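Long-range contacts in pyridine synthase TbtD (Thermobispora bispora, PDB 5WA4), which forms the pyridine ring of the thiopeptide antibiotic thiomuracin, probably by a formal [4+2] aza-cycloaddition on a precursor peptide bound through its leader: residues H49-P54 / E108-P113; H194-L199 / V338-A343; I228-S233 / A241-V246. One frame throughout, in Å; residues are numbered along the deposited sequence.

Interaction 1 is a polar surface contact in the sheet-bearing N-terminal part of the chain, where a hairpin loop meets the loop after helix 98-107 through a salt bridge and side-chain hydrogen bonds. Interactions 2 and 3 lie among the C-terminal helices and share no helix: 2 joins helices 184-201 and 332-352, whereas 3 joins 220-235 and 244-265, consecutive helices nested within the loop closed by interaction 2. Interaction 2 is buried and held by alanine, cysteine and histidine packing; interaction 3 is partly buried, with valine and leucine packing beside one weak hydrogen bond. Interactions 1 and 3 lie on opposite sides of the chain's centre, their own centres 37 Å apart.

Interaction 1: residues H49-P54 / E108-P113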
ATOM      1  N   HIS E  49     -17.125   4.567 -31.878  1.00 44.33           N
ATOM      2  CA  HIS E  49     -15.783   4.594 -31.314  1.00 47.13           C
ATOM      3  C   HIS E  49     -14.985   5.840 -31.786  1.00 50.55           C
ATOM      4  O   HIS E  49     -15.292   6.430 -32.828  1.00 42.24           O
ATOM      5  CB  HIS E  49     -15.010   3.325 -31.685  1.00 49.77           C
ATOM      6  CG  HIS E  49     -13.855   3.046 -30.777  1.00 52.51           C
ATOM      7  ND1 HIS E  49     -12.576   3.486 -31.044  1.00 55.73           N
ATOM      8  CD2 HIS E  49     -13.789   2.391 -29.592  1.00 53.82           C
ATOM      9  CE1 HIS E  49     -11.770   3.107 -30.065  1.00 56.99           C
ATOM     10  NE2 HIS E  49     -12.481   2.438 -29.173  1.00 55.63           N
ATOM     11  N   TRP E  50     -13.937   6.172 -31.022  1.00 47.96           N
ATOM     12  CA  TRP E  50     -13.130   7.375 -31.160  1.00 37.72           C
ATOM     13  C   TRP E  50     -11.878   7.265 -32.017  1.00 45.68           C
ATOM     14  O   TRP E  50     -11.356   8.276 -32.484  1.00 46.57           O
ATOM     15  CB  TRP E  50     -12.691   7.860 -29.777  1.00 36.85           C
ATOM     16  CG  TRP E  50     -12.009   6.817 -28.924  1.00 47.97           C
ATOM     17  CD1 TRP E  50     -12.605   5.993 -28.020  1.00 47.80           C
ATOM     18  CD2 TRP E  50     -10.600   6.487 -28.895  1.00 54.21           C
ATOM     19  NE1 TRP E  50     -11.676   5.175 -27.432  1.00 51.22           N
ATOM     20  CE2 TRP E  50     -10.445   5.449 -27.943  1.00 52.78           C
ATOM     21  CE3 TRP E  50      -9.474   6.963 -29.576  1.00 46.15           C
ATOM     22  CZ2 TRP E  50      -9.195   4.878 -27.660  1.00 50.49           C
ATOM     23  CZ3 TRP E  50      -8.234   6.394 -29.286  1.00 50.75           C
ATOM     24  CH2 TRP E  50      -8.108   5.362 -28.334  1.00 51.58           C
ATOM     25  N   ARG E  51     -11.376   6.055 -32.208  1.00 48.13           N
ATOM     26  CA  ARG E  51     -10.021   5.911 -32.701  1.00 50.22           C
ATOM     27  C   ARG E  51      -9.894   6.273 -34.167  1.00 48.01           C
ATOM     28  O   ARG E  51     -10.657   5.789 -35.006  1.00 50.07           O
ATOM     29  CB  ARG E  51      -9.530   4.489 -32.463  1.00 56.57           C
ATOM     30  CG  ARG E  51      -8.035   4.384 -32.327  1.00 55.83           C
ATOM     31  CD  ARG E  51      -7.617   2.943 -32.348  1.00 58.18           C
ATOM     32  NE  ARG E  51      -7.105   2.485 -33.633  1.00 64.55           N
ATOM     33  CZ  ARG E  51      -7.329   1.269 -34.105  1.00 63.27           C
ATOM     34  NH1 ARG E  51      -8.074   0.438 -33.393  1.00 56.46           N
ATOM     35  NH2 ARG E  51      -6.828   0.891 -35.282  1.00 65.16           N
ATOM     36  N   ARG E  52      -8.920   7.127 -34.458  1.00 48.59           N
ATOM     37  CA  ARG E  52      -8.692   7.647 -35.804  1.00 51.01           C
ATOM     38  C   ARG E  52      -9.876   8.473 -36.297  1.00 52.00           C
ATOM     39  O   ARG E  52     -10.104   8.577 -37.502  1.00 51.24           O
ATOM     40  CB  ARG E  52      -8.410   6.504 -36.776  1.00 50.21           C
ATOM     41  CG  ARG E  52      -7.278   5.615 -36.337  1.00 54.45           C
ATOM     42  CD  ARG E  52      -6.427   5.245 -37.526  1.00 56.32           C
ATOM     43  NE  ARG E  52      -7.219   4.550 -38.536  1.00 59.85           N
ATOM     44  CZ  ARG E  52      -6.867   4.464 -39.813  1.00 64.25           C
ATOM     45  NH1 ARG E  52      -5.737   5.058 -40.223  1.00 61.72           N
ATOM     46  NH2 ARG E  52      -7.650   3.809 -40.677  1.00 52.79           N
ATOM     47  N   GLY E  53     -10.633   9.043 -35.360  1.00 48.05           N
ATOM     48  CA  GLY E  53     -11.730   9.929 -35.691  1.00 45.06           C
ATOM     49  C   GLY E  53     -13.084   9.304 -35.440  1.00 53.52           C
ATOM     50  O   GLY E  53     -13.294   8.142 -35.799  1.00 47.14           O
ATOM     51  N   PRO E  54     -14.018  10.099 -34.874  1.00 54.79           N
ATOM     52  CA  PRO E  54     -15.365   9.675 -34.487  1.00 51.86           C
ATOM     53  C   PRO E  54     -15.946   8.848 -35.602  1.00 54.53           C
ATOM     54  O   PRO E  54     -15.991   9.349 -36.722  1.00 56.39           O
ATOM     55  CB  PRO E  54     -16.135  10.996 -34.336  1.00 43.98           C
ATOM     56  CG  PRO E  54     -15.105  12.015 -34.165  1.00 41.74           C
ATOM     57  CD  PRO E  54     -13.928  11.565 -34.961  1.00 44.77           C
ATOM     58  N   GLU E 108      -8.459   1.757 -22.250  1.00 56.09           N
ATOM     59  CA  GLU E 108      -9.310   0.729 -22.860  1.00 51.85           C
ATOM     60  C   GLU E 108      -8.469  -0.363 -23.501  1.00 47.56           C
ATOM     61  O   GLU E 108      -9.003  -1.251 -24.145  1.00 46.80           O
ATOM     62  CB  GLU E 108     -10.259   1.329 -23.937  1.00 47.40           C
ATOM     63  CG  GLU E 108     -10.929   2.663 -23.622  1.00 45.54           C
ATOM     64  CD  GLU E 108     -11.998   3.072 -24.677  1.00 58.59           C
ATOM     65  OE1 GLU E 108     -11.997   2.493 -25.798  1.00 50.68           O
ATOM     66  OE2 GLU E 108     -12.832   3.981 -24.385  1.00 50.00           O
ATOM     67  N   GLY E 109      -7.154  -0.261 -23.358  1.00 55.88           N
ATOM     68  CA  GLY E 109      -6.217  -1.107 -24.084  1.00 48.99           C
ATOM     69  C   GLY E 109      -6.618  -1.261 -25.534  1.00 59.47           C
ATOM     70  O   GLY E 109      -7.235  -2.259 -25.880  1.00 59.25           O
ATOM     71  N   GLU E 110      -6.290  -0.294 -26.392  1.00 64.27           N
ATOM     72  CA  GLU E 110      -6.928  -0.298 -27.707  1.00 67.07           C
ATOM     73  C   GLU E 110      -6.119  -0.930 -28.829  1.00 65.37           C
ATOM     74  O   GLU E 110      -6.633  -1.808 -29.528  1.00 76.69           O
ATOM     75  CB  GLU E 110      -7.328   1.118 -28.115  1.00 69.86           C
ATOM     76  CG  GLU E 110      -7.781   1.241 -29.575  1.00 67.73           C
ATOM     77  CD  GLU E 110      -9.035   0.437 -29.943  1.00 69.59           C
ATOM     78  OE1 GLU E 110      -9.709  -0.101 -29.038  1.00 74.27           O
ATOM     79  OE2 GLU E 110      -9.348   0.344 -31.155  1.00 65.30           O
ATOM     80  N   ASP E 111      -4.889  -0.477 -29.018  1.00 60.96           N
ATOM     81  CA  ASP E 111      -4.008  -1.017 -30.076  1.00 75.44           C
ATOM     82  C   ASP E 111      -4.434  -0.608 -31.478  1.00 68.44           C
ATOM     83  O   ASP E 111      -5.555  -0.869 -31.918  1.00 64.86           O
ATOM     84  CB  ASP E 111      -3.921  -2.551 -30.030  1.00 65.59           C
ATOM     85  CG  ASP E 111      -2.952  -3.050 -29.000  1.00 78.78           C
ATOM     86  OD1 ASP E 111      -2.030  -2.295 -28.626  1.00 78.32           O
ATOM     87  OD2 ASP E 111      -3.130  -4.200 -28.546  1.00 94.77           O
ATOM     88  N   GLY E 112      -3.491  -0.006 -32.184  1.00 65.01           N
ATOM     89  CA  GLY E 112      -3.700   0.456 -33.538  1.00 68.65           C
ATOM     90  C   GLY E 112      -3.186   1.876 -33.607  1.00 67.29           C
ATOM     91  O   GLY E 112      -2.910   2.484 -32.569  1.00 66.28           O
ATOM     92  N   PRO E 113      -3.026   2.406 -34.823  1.00 58.84           N
ATOM     93  CA  PRO E 113      -2.652   3.811 -34.957  1.00 56.64           C
ATOM     94  C   PRO E 113      -3.666   4.711 -34.288  1.00 55.82           C
ATOM     95  O   PRO E 113      -4.848   4.384 -34.293  1.00 61.04           O
ATOM     96  CB  PRO E 113      -2.635   4.019 -36.466  1.00 60.95           C
ATOM     97  CG  PRO E 113      -2.244   2.668 -36.997  1.00 61.09           C
ATOM     98  CD  PRO E 113      -2.973   1.694 -36.107  1.00 60.53           C
TER
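The beta-hairpin loop between strands 44-49 and 55-62 meets the loop that follows helix 98-107, the two joined by an Arg51-Glu110 salt bridge. A type II turn from Trp50 to Gly53, closed by Gly53 N to Trp50 O, presents Arg51 to the second loop. With CG anti to the backbone N (chi1 -153°) and the chain bent at chi3, Arg51 brings its guanidinium over residues 110-113. Arg51 NH1 meets Glu110 OE2 at 2.6 Å in the guanidinium plane and on the anti side of the carboxylate, whose plane is turned 46° from it. Arg51 NE donates to Pro113 O at 3.0 Å, so two different N-H groups grip the second loop, one through a carboxylate and one through the main chain. Asp111 O and Gly112 CA lie over one guanidinium face, and Arg52 runs alongside Pro113, its CD 4.1 Å from Pro113 CB.

Glu108 closes the other end. Its OE1 receives Trp50 NE1 at 3.2 Å, from above the carboxylate plane but close to the indole plane, and a weak bond from His49 NE2 at 3.4 Å. His49 and Trp50 lie partly over one another, with CE1 of His49 above the indole. Helix 98-107 packs against Trp50 through His101, Leu104 and Ala105. The bound leader peptide touches this second loop, an aromatic side chain packing on Asp111 and an acidic one on Pro113. The imidazole of His49 is tied to the loop that follows its strand, where ND1 accepts Arg51 N at 3.1 Å.

Interaction 2: residues H194-L199 / V338-A343; sequences HAEAYL and VCHLAA
The His194 and His340 rings lie near the two ends of the contact, each meeting the opposite helix at an edge. On His194, Cys339 SG sits near the ring plane, 3.6 Å from CD2, a sulfur-aromatic contact at the ring edge; Tyr322 stacks on this ring and Phe336 meets it obliquely. On His340, Ala195 CB and Glu196 OE2 lie at the edge, Leu199 CD1 approaches obliquely, and the ring of Trp212 from helix 205-218 comes against it at about 50°.

Between the rings, helices 184-201 and 332-352 come together where Ala195 meets His340 and Cys339. Their local axes approach to 8.9 Å and cross at -130°. Ala195 points toward the other helix and its CB reaches His340 CB at 3.7 Å; Cys339 CB lies 4.4 Å from Ala195 CB. His340 holds CG anti to its backbone N (chi1 -178°), which carries the imidazole away from Cys339 and along toward Glu196 and Leu199.

Two polar groups find partners elsewhere: His194 NE2 is hydrogen-bonded to Arg335 NH1, and Glu196 OE1 forms a salt bridge to Arg209 NH1, while Glu196 OE2 stays 4.4 Å from His340 ND1. Van der Waals fit and the sulfur-aromatic edge therefore join these two helices, and the Glu196 carboxylate is tied to Arg209 of helix 205-218.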
ATOM      1  N   HIS E 194     -22.072   3.544  -8.511  1.00 47.02           N
ATOM      2  CA  HIS E 194     -21.519   3.835  -9.833  1.00 42.68           C
ATOM      3  C   HIS E 194     -21.102   5.284  -9.891  1.00 52.71           C
ATOM      4  O   HIS E 194     -19.964   5.590 -10.266  1.00 55.55           O
ATOM      5  CB  HIS E 194     -22.542   3.518 -10.932  1.00 45.51           C
ATOM      6  CG  HIS E 194     -21.989   3.499 -12.329  1.00 48.43           C
ATOM      7  ND1 HIS E 194     -20.895   2.735 -12.697  1.00 62.56           N
ATOM      8  CD2 HIS E 194     -22.435   4.076 -13.472  1.00 56.38           C
ATOM      9  CE1 HIS E 194     -20.669   2.885 -13.992  1.00 51.69           C
ATOM     10  NE2 HIS E 194     -21.590   3.690 -14.488  1.00 48.82           N
ATOM     11  N   ALA E 195     -22.015   6.175  -9.489  1.00 52.89           N
ATOM     12  CA  ALA E 195     -21.769   7.615  -9.550  1.00 48.70           C
ATOM     13  C   ALA E 195     -20.649   8.015  -8.595  1.00 49.00           C
ATOM     14  O   ALA E 195     -19.758   8.785  -8.958  1.00 53.33           O
ATOM     15  CB  ALA E 195     -23.051   8.401  -9.242  1.00 48.47           C
ATOM     16  N   GLU E 196     -20.686   7.483  -7.382  1.00 46.55           N
ATOM     17  CA  GLU E 196     -19.642   7.755  -6.405  1.00 53.12           C
ATOM     18  C   GLU E 196     -18.236   7.348  -6.889  1.00 52.38           C
ATOM     19  O   GLU E 196     -17.244   7.976  -6.519  1.00 51.61           O
ATOM     20  CB  GLU E 196     -19.977   7.051  -5.095  1.00 51.17           C
ATOM     21  CG  GLU E 196     -21.164   7.663  -4.402  1.00 54.31           C
ATOM     22  CD  GLU E 196     -20.878   9.082  -3.949  1.00 64.27           C
ATOM     23  OE1 GLU E 196     -19.686   9.381  -3.686  1.00 56.52           O
ATOM     24  OE2 GLU E 196     -21.837   9.902  -3.863  1.00 73.40           O
ATOM     25  N   ALA E 197     -18.163   6.317  -7.726  1.00 45.91           N
ATOM     26  CA  ALA E 197     -16.895   5.866  -8.272  1.00 47.11           C
ATOM     27  C   ALA E 197     -16.273   6.960  -9.143  1.00 50.36           C
ATOM     28  O   ALA E 197     -15.084   7.253  -9.049  1.00 48.07           O
ATOM     29  CB  ALA E 197     -17.100   4.596  -9.062  1.00 47.78           C
ATOM     30  N   TYR E 198     -17.115   7.558  -9.978  1.00 51.49           N
ATOM     31  CA  TYR E 198     -16.782   8.744 -10.763  1.00 53.15           C
ATOM     32  C   TYR E 198     -16.418   9.938  -9.906  1.00 51.71           C
ATOM     33  O   TYR E 198     -15.438  10.605 -10.179  1.00 53.42           O
ATOM     34  CB  TYR E 198     -17.958   9.135 -11.665  1.00 50.47           C
ATOM     35  CG  TYR E 198     -17.770  10.375 -12.514  1.00 46.47           C
ATOM     36  CD1 TYR E 198     -16.857  10.396 -13.560  1.00 47.01           C
ATOM     37  CD2 TYR E 198     -18.548  11.502 -12.312  1.00 55.96           C
ATOM     38  CE1 TYR E 198     -16.700  11.499 -14.359  1.00 46.16           C
ATOM     39  CE2 TYR E 198     -18.405  12.644 -13.117  1.00 52.03           C
ATOM     40  CZ  TYR E 198     -17.480  12.633 -14.146  1.00 55.68           C
ATOM     41  OH  TYR E 198     -17.332  13.747 -14.965  1.00 44.05           O
ATOM     42  N   LEU E 199     -17.212  10.234  -8.882  1.00 53.38           N
ATOM     43  CA  LEU E 199     -16.961  11.456  -8.128  1.00 55.93           C
ATOM     44  C   LEU E 199     -15.605  11.365  -7.411  1.00 53.06           C
ATOM     45  O   LEU E 199     -14.817  12.302  -7.439  1.00 56.87           O
ATOM     46  CB  LEU E 199     -18.104  11.735  -7.161  1.00 54.12           C
ATOM     47  CG  LEU E 199     -19.427  12.156  -7.818  1.00 48.96           C
ATOM     48  CD1 LEU E 199     -20.551  12.082  -6.818  1.00 54.39           C
ATOM     49  CD2 LEU E 199     -19.342  13.535  -8.336  1.00 56.08           C
ATOM     50  N   VAL E 338     -27.109  10.953 -14.241  1.00 45.21           N
ATOM     51  CA  VAL E 338     -28.358  10.180 -14.217  1.00 46.60           C
ATOM     52  C   VAL E 338     -28.410   9.101 -13.093  1.00 45.62           C
ATOM     53  O   VAL E 338     -29.411   9.011 -12.374  1.00 38.87           O
ATOM     54  CB  VAL E 338     -28.604   9.536 -15.579  1.00 44.88           C
ATOM     55  CG1 VAL E 338     -29.612   8.427 -15.473  1.00 41.63           C
ATOM     56  CG2 VAL E 338     -29.068  10.603 -16.560  1.00 44.43           C
ATOM     57  N   CYS E 339     -27.336   8.321 -12.904  1.00 47.93           N
ATOM     58  CA  CYS E 339     -27.317   7.351 -11.797  1.00 46.29           C
ATOM     59  C   CYS E 339     -27.398   8.076 -10.475  1.00 46.41           C
ATOM     60  O   CYS E 339     -28.052   7.614  -9.544  1.00 50.96           O
ATOM     61  CB  CYS E 339     -26.060   6.472 -11.785  1.00 46.53           C
ATOM     62  SG  CYS E 339     -25.747   5.460 -13.252  1.00 54.07           S
ATOM     63  N   HIS E 340     -26.711   9.200 -10.365  1.00 45.19           N
ATOM     64  CA  HIS E 340     -26.715   9.879  -9.090  1.00 48.29           C
ATOM     65  C   HIS E 340     -28.140  10.373  -8.771  1.00 52.82           C
ATOM     66  O   HIS E 340     -28.606  10.275  -7.624  1.00 50.31           O
ATOM     67  CB  HIS E 340     -25.724  11.024  -9.080  1.00 45.83           C
ATOM     68  CG  HIS E 340     -25.648  11.726  -7.767  1.00 47.57           C
ATOM     69  ND1 HIS E 340     -24.741  11.379  -6.792  1.00 58.02           N
ATOM     70  CD2 HIS E 340     -26.411  12.716  -7.243  1.00 54.96           C
ATOM     71  CE1 HIS E 340     -24.924  12.146  -5.733  1.00 63.21           C
ATOM     72  NE2 HIS E 340     -25.938  12.962  -5.978  1.00 58.44           N
ATOM     73  N   LEU E 341     -28.839  10.866  -9.789  1.00 46.43           N
ATOM     74  CA  LEU E 341     -30.214  11.323  -9.599  1.00 48.25           C
ATOM     75  C   LEU E 341     -31.174  10.154  -9.334  1.00 54.08           C
ATOM     76  O   LEU E 341     -32.139  10.298  -8.580  1.00 52.89           O
ATOM     77  CB  LEU E 341     -30.680  12.136 -10.813  1.00 51.96           C
ATOM     78  CG  LEU E 341     -29.985  13.497 -10.967  1.00 55.84           C
ATOM     79  CD1 LEU E 341     -30.268  14.156 -12.314  1.00 48.34           C
ATOM     80  CD2 LEU E 341     -30.391  14.398  -9.810  1.00 54.40           C
ATOM     81  N   ALA E 342     -30.926   8.994  -9.939  1.00 55.98           N
ATOM     82  CA  ALA E 342     -31.782   7.846  -9.647  1.00 49.13           C
ATOM     83  C   ALA E 342     -31.654   7.508  -8.187  1.00 48.06           C
ATOM     84  O   ALA E 342     -32.663   7.335  -7.507  1.00 54.28           O
ATOM     85  CB  ALA E 342     -31.438   6.666 -10.490  1.00 44.66           C
ATOM     86  N   ALA E 343     -30.426   7.465  -7.687  1.00 42.44           N
ATOM     87  CA  ALA E 343     -30.222   7.030  -6.305  1.00 54.10           C
ATOM     88  C   ALA E 343     -30.799   8.030  -5.286  1.00 53.87           C
ATOM     89  O   ALA E 343     -31.334   7.630  -4.250  1.00 60.48           O
ATOM     90  CB  ALA E 343     -28.734   6.767  -6.031  1.00 42.29           C
TER

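Interaction 3: residues I228-S233 / A241-V246; sequences IAVASS and AHLPHV
Two consecutive helices, 220-235 and 244-265, are joined here by a helix-loop-helix connection, and Ser233 near the end of the first meets Leu243 at the N-cap of the second. Ser233 lies in the tightly packed part: it is buried, and its OG comes 3.2 Å from Leu243 N and 3.4 Å from Leu243 CB. The polar approach is a weak hydrogen bond, in which OG accepts from the Leu243 N-H at an angle of only 130°, so the closeness here owes more to packing than to a well-aimed bond. Beyond the serine, Leu243 CD1 lies 3.7 Å from Val230 CG2, the two side chains running at a slant to one another, and it also comes near the Ala229 carbonyl. Three residues on, Val246 points back at the first helix: its CG1 packs on Ser233 CB at 3.8 Å and sits 3.5 Å from Ser233 O, while CG2 reaches Val230 CG1 more loosely at 4.3 Å. CG1 is the Val246 branch that lies anti to the backbone N (chi1 152°), which sets that methyl against the last turn of helix 220-235. Val230 also touches Asp170 and Val173 of helix 164-178, so the valine cluster continues into a third helix. Ser233 O is not left to the methyl alone, for it is hydrogen-bonded to Arg247 NE.

The loose, solvent side begins at Ala241 and His242, both poorly ordered. His242 is an exposed residue whose ring leads away from helix 220-235, and it gives up almost no surface to that helix. Ala241 still points toward the helix, and its CB comes to 3.4 Å from Ser233 OG.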
ATOM      1  N   ILE E 228     -41.189   6.335  -9.191  1.00 66.00           N
ATOM      2  CA  ILE E 228     -42.385   5.553  -8.873  1.00 64.95           C
ATOM      3  C   ILE E 228     -43.099   5.051 -10.143  1.00 63.67           C
ATOM      4  O   ILE E 228     -43.582   3.923 -10.190  1.00 68.01           O
ATOM      5  CB  ILE E 228     -43.383   6.373  -8.036  1.00 63.70           C
ATOM      6  CG1 ILE E 228     -42.753   6.769  -6.703  1.00 64.54           C
ATOM      7  CG2 ILE E 228     -44.638   5.570  -7.773  1.00 60.86           C
ATOM      8  CD1 ILE E 228     -43.674   7.554  -5.810  1.00 62.00           C
ATOM      9  N   ALA E 229     -43.146   5.886 -11.175  1.00 64.76           N
ATOM     10  CA  ALA E 229     -43.827   5.520 -12.410  1.00 63.91           C
ATOM     11  C   ALA E 229     -43.002   4.565 -13.298  1.00 67.16           C
ATOM     12  O   ALA E 229     -43.574   3.706 -13.982  1.00 66.23           O
ATOM     13  CB  ALA E 229     -44.207   6.782 -13.187  1.00 42.61           C
ATOM     14  N   VAL E 230     -41.676   4.722 -13.304  1.00 61.06           N
ATOM     15  CA  VAL E 230     -40.806   3.852 -14.102  1.00 61.69           C
ATOM     16  C   VAL E 230     -40.739   2.465 -13.481  1.00 65.99           C
ATOM     17  O   VAL E 230     -40.762   1.442 -14.185  1.00 59.04           O
ATOM     18  CB  VAL E 230     -39.377   4.418 -14.235  1.00 59.46           C
ATOM     19  CG1 VAL E 230     -38.371   3.325 -14.513  1.00 53.49           C
ATOM     20  CG2 VAL E 230     -39.345   5.436 -15.339  1.00 63.57           C
ATOM     21  N   ALA E 231     -40.671   2.437 -12.157  1.00 60.22           N
ATOM     22  CA  ALA E 231     -40.671   1.177 -11.454  1.00 56.76           C
ATOM     23  C   ALA E 231     -41.974   0.426 -11.749  1.00 64.34           C
ATOM     24  O   ALA E 231     -41.946  -0.781 -11.969  1.00 65.38           O
ATOM     25  CB  ALA E 231     -40.479   1.394  -9.963  1.00 50.72           C
ATOM     26  N   SER E 232     -43.097   1.152 -11.780  1.00 62.98           N
ATOM     27  CA  SER E 232     -44.411   0.579 -12.089  1.00 63.48           C
ATOM     28  C   SER E 232     -44.428  -0.122 -13.448  1.00 66.79           C
ATOM     29  O   SER E 232     -44.815  -1.282 -13.542  1.00 77.36           O
ATOM     30  CB  SER E 232     -45.502   1.659 -12.063  1.00 71.80           C
ATOM     31  OG  SER E 232     -45.740   2.153 -10.754  1.00 73.14           O
ATOM     32  N   SER E 233     -44.009   0.573 -14.501  1.00 64.45           N
ATOM     33  CA  SER E 233     -43.904  -0.043 -15.828  1.00 66.70           C
ATOM     34  C   SER E 233     -42.852  -1.137 -15.887  1.00 70.10           C
ATOM     35  O   SER E 233     -42.657  -1.761 -16.924  1.00 67.95           O
ATOM     36  CB  SER E 233     -43.584   1.001 -16.900  1.00 62.40           C
ATOM     37  OG  SER E 233     -44.729   1.740 -17.252  1.00 85.37           O
ATOM     38  N   ALA E 241     -48.647  -1.275 -20.099  1.00132.11           N
ATOM     39  CA  ALA E 241     -48.528  -0.325 -18.991  1.00132.76           C
ATOM     40  C   ALA E 241     -48.738   1.076 -19.555  1.00133.91           C
ATOM     41  O   ALA E 241     -49.425   1.231 -20.565  1.00130.36           O
ATOM     42  CB  ALA E 241     -47.178  -0.438 -18.304  1.00119.84           C
ATOM     43  N   HIS E 242     -48.146   2.094 -18.930  1.00131.38           N
ATOM     44  CA  HIS E 242     -48.295   3.461 -19.438  1.00122.61           C
ATOM     45  C   HIS E 242     -46.964   4.097 -19.864  1.00107.18           C
ATOM     46  O   HIS E 242     -46.942   5.257 -20.274  1.00112.97           O
ATOM     47  CB  HIS E 242     -49.006   4.337 -18.400  1.00124.10           C
ATOM     48  CG  HIS E 242     -50.406   3.892 -18.106  1.00139.06           C
ATOM     49  ND1 HIS E 242     -51.114   4.318 -16.999  1.00151.58           N
ATOM     50  CD2 HIS E 242     -51.233   3.055 -18.776  1.00145.09           C
ATOM     51  CE1 HIS E 242     -52.307   3.761 -17.001  1.00151.74           C
ATOM     52  NE2 HIS E 242     -52.412   2.987 -18.068  1.00147.95           N
ATOM     53  N   LEU E 243     -45.871   3.337 -19.771  1.00 92.62           N
ATOM     54  CA  LEU E 243     -44.580   3.693 -20.385  1.00 83.18           C
ATOM     55  C   LEU E 243     -44.055   2.516 -21.180  1.00 84.83           C
ATOM     56  O   LEU E 243     -43.338   1.682 -20.625  1.00 78.70           O
ATOM     57  CB  LEU E 243     -43.512   4.051 -19.350  1.00 72.10           C
ATOM     58  CG  LEU E 243     -43.453   5.297 -18.485  1.00 65.55           C
ATOM     59  CD1 LEU E 243     -42.235   5.175 -17.614  1.00 64.98           C
ATOM     60  CD2 LEU E 243     -43.369   6.543 -19.324  1.00 75.28           C
ATOM     61  N   PRO E 244     -44.413   2.420 -22.463  1.00 88.97           N
ATOM     62  CA  PRO E 244     -43.934   1.298 -23.282  1.00 85.41           C
ATOM     63  C   PRO E 244     -42.431   1.000 -23.178  1.00 67.97           C
ATOM     64  O   PRO E 244     -42.105   0.002 -22.574  1.00 72.15           O
ATOM     65  CB  PRO E 244     -44.313   1.733 -24.696  1.00 82.40           C
ATOM     66  CG  PRO E 244     -45.603   2.462 -24.476  1.00 97.83           C
ATOM     67  CD  PRO E 244     -45.484   3.168 -23.140  1.00 90.89           C
ATOM     68  N   HIS E 245     -41.559   1.859 -23.691  1.00 64.40           N
ATOM     69  CA  HIS E 245     -40.151   1.524 -23.904  1.00 62.54           C
ATOM     70  C   HIS E 245     -39.422   0.935 -22.671  1.00 65.05           C
ATOM     71  O   HIS E 245     -38.379   0.278 -22.816  1.00 58.00           O
ATOM     72  CB  HIS E 245     -39.383   2.765 -24.358  1.00 63.17           C
ATOM     73  CG  HIS E 245     -39.081   3.695 -23.237  1.00 53.11           C
ATOM     74  ND1 HIS E 245     -40.066   4.371 -22.551  1.00 65.27           N
ATOM     75  CD2 HIS E 245     -37.916   3.994 -22.620  1.00 48.14           C
ATOM     76  CE1 HIS E 245     -39.515   5.080 -21.583  1.00 61.36           C
ATOM     77  NE2 HIS E 245     -38.212   4.863 -21.599  1.00 55.81           N
ATOM     78  N   VAL E 246     -39.930   1.205 -21.470  1.00 58.67           N
ATOM     79  CA  VAL E 246     -39.398   0.574 -20.273  1.00 51.24           C
ATOM     80  C   VAL E 246     -39.752  -0.916 -20.303  1.00 62.29           C
ATOM     81  O   VAL E 246     -38.906  -1.772 -20.021  1.00 61.97           O
ATOM     82  CB  VAL E 246     -39.932   1.237 -18.981  1.00 52.60           C
ATOM     83  CG1 VAL E 246     -39.958   0.250 -17.811  1.00 49.96           C
ATOM     84  CG2 VAL E 246     -39.091   2.449 -18.632  1.00 55.88           C
TER